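Local coordinates for protein pheromone from Euplotes raikovi Er-13 (Euplotes raikovi, PDB 6E6N) that probably acts as a secreted mating pheromone, a small disulfide-rich signalling protein by which Euplotes raikovi cells recognise one another, at residues Q9-E13 with E14-A18. Numbering follows the deposited sequence.
Sequences QCTNE and EGCDA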
loop_
_atom_site.group_PDB
_atom_site.type_symbol
_atom_site.label_atom_id
_atom_site.label_comp_id
_atom_site.label_asym_id
_atom_site.label_seq_id
_atom_site.Cartn_x
_atom_site.Cartn_y
_atom_site.Cartn_z
ATOM N N GLN A 9 -3.865 -3.971 -6.280
ATOM C CA GLN A 9 -5.319 -3.961 -6.291
ATOM C C GLN A 9 -5.919 -2.537 -6.121
ATOM O O GLN A 9 -7.128 -2.393 -6.167
ATOM C CB GLN A 9 -5.785 -4.894 -5.145
ATOM C CG GLN A 9 -5.497 -6.371 -5.394
ATOM C CD GLN A 9 -6.413 -6.952 -6.430
ATOM O OE1 GLN A 9 -7.633 -6.947 -6.242
ATOM N NE2 GLN A 9 -5.850 -7.442 -7.548
ATOM N N CYS A 10 -5.094 -1.497 -6.004
ATOM C CA CYS A 10 -5.617 -0.148 -5.836
ATOM C C CYS A 10 -6.514 0.003 -4.621
ATOM O O CYS A 10 -7.639 0.556 -4.669
ATOM C CB CYS A 10 -6.230 0.378 -7.144
ATOM S SG CYS A 10 -5.002 0.684 -8.478
ATOM N N THR A 11 -6.019 -0.532 -3.515
ATOM C CA THR A 11 -6.611 -0.264 -2.201
ATOM C C THR A 11 -6.569 1.193 -1.915
ATOM O O THR A 11 -6.055 2.002 -2.673
ATOM C CB THR A 11 -5.843 -1.101 -1.144
ATOM O OG1 THR A 11 -6.572 -1.142 0.090
ATOM C CG2 THR A 11 -4.454 -0.495 -0.830
ATOM N N ASN A 12 -7.200 1.571 -0.805
ATOM C CA ASN A 12 -7.199 2.957 -0.387
ATOM C C ASN A 12 -6.115 3.161 0.675
ATOM O O ASN A 12 -5.313 2.252 1.001
ATOM C CB ASN A 12 -8.578 3.384 0.081
ATOM C CG ASN A 12 -9.122 2.585 1.225
ATOM O OD1 ASN A 12 -8.402 1.853 1.900
ATOM N ND2 ASN A 12 -10.453 2.689 1.428
ATOM N N GLU A 13 -6.052 4.322 1.247
ATOM C CA GLU A 13 -4.950 4.664 2.118
ATOM C C GLU A 13 -4.936 3.868 3.420
ATOM O O GLU A 13 -3.882 3.350 3.824
ATOM C CB GLU A 13 -4.971 6.146 2.463
ATOM C CG GLU A 13 -4.673 7.050 1.264
ATOM C CD GLU A 13 -5.824 7.239 0.276
ATOM O OE1 GLU A 13 -6.968 6.793 0.491
ATOM O OE2 GLU A 13 -5.504 7.805 -0.768
ATOM N N GLU A 14 -6.101 3.672 4.015
ATOM C CA GLU A 14 -6.264 2.772 5.151
ATOM C C GLU A 14 -5.909 1.330 4.791
ATOM O O GLU A 14 -5.395 0.601 5.631
ATOM C CB GLU A 14 -7.672 2.858 5.717
ATOM C CG GLU A 14 -8.229 4.283 5.804
ATOM C CD GLU A 14 -9.155 4.687 4.610
ATOM O OE1 GLU A 14 -8.654 5.153 3.514
ATOM O OE2 GLU A 14 -10.418 4.581 4.818
ATOM N N GLY A 15 -6.189 0.940 3.556
ATOM C CA GLY A 15 -5.832 -0.359 3.126
ATOM C C GLY A 15 -4.341 -0.569 3.049
ATOM O O GLY A 15 -3.830 -1.619 3.383
ATOM N N CYS A 16 -3.623 0.434 2.556
ATOM C CA CYS A 16 -2.184 0.359 2.589
ATOM C C CYS A 16 -1.665 0.241 4.017
ATOM O O CYS A 16 -0.755 -0.555 4.311
ATOM C CB CYS A 16 -1.494 1.563 1.936
ATOM S SG CYS A 16 -1.548 1.678 0.146
ATOM N N ASP A 17 -2.170 1.081 4.930
ATOM C CA ASP A 17 -1.695 1.007 6.284
ATOM C C ASP A 17 -1.870 -0.382 6.925
ATOM O O ASP A 17 -0.943 -0.919 7.557
ATOM C CB ASP A 17 -2.418 2.052 7.166
ATOM C CG ASP A 17 -1.905 2.011 8.576
ATOM O OD1 ASP A 17 -0.783 2.452 8.798
ATOM O OD2 ASP A 17 -2.592 1.429 9.408
ATOM N N ALA A 18 -3.041 -0.960 6.745
ATOM C CA ALA A 18 -3.354 -2.259 7.362
ATOM C C ALA A 18 -2.571 -3.375 6.676
ATOM O O ALA A 18 -2.003 -4.229 7.365
ATOM C CB ALA A 18 -4.839 -2.536 7.254
#
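N12 grips the first turn of helix 13-20 through both of its oxygens. The side-chain OD1 of N12 takes the backbone N-H of G15 at 2.9 Å, with G15 N lying nearly in line with the side-chain C=O; a chi1 of 59°, which sets CG between the backbone N and the carbonyl carbon, folds the amide back over the turn. The main-chain O of N12 receives C16 N, also at 2.9 Å, the first i to i+4 bond of the helix, and D17 N to E13 O, 3.1 Å, continues the series. N12 is thus a textbook N-cap, its side chain accepting an amide N-H of the helix's first turn. In this three-helix pheromone fold the cap follows a Schellman motif at C10, which closes helix 2-8; the disulfide C10-C38 ties the loop to the chain end, and C16-C30 ties helix 13-20 to helix 24-37. The E14 chain, bent at chi2, brings OE1 over the face of the N12 amide, 3.5 Å from N12 CG, the two planes 22° apart. E14 OE1 also lies 3.8 Å from OE1 of E13; E13 OE2, the other oxygen, is hydrogen-bonded to W35 NE1, which may ease the proximity of like charges. T11, whose side chain also touches C30 of helix 24-37, sets CG2 against C16 SG at 3.8 Å, while its OG1 sits 3.2 Å from G15 CA.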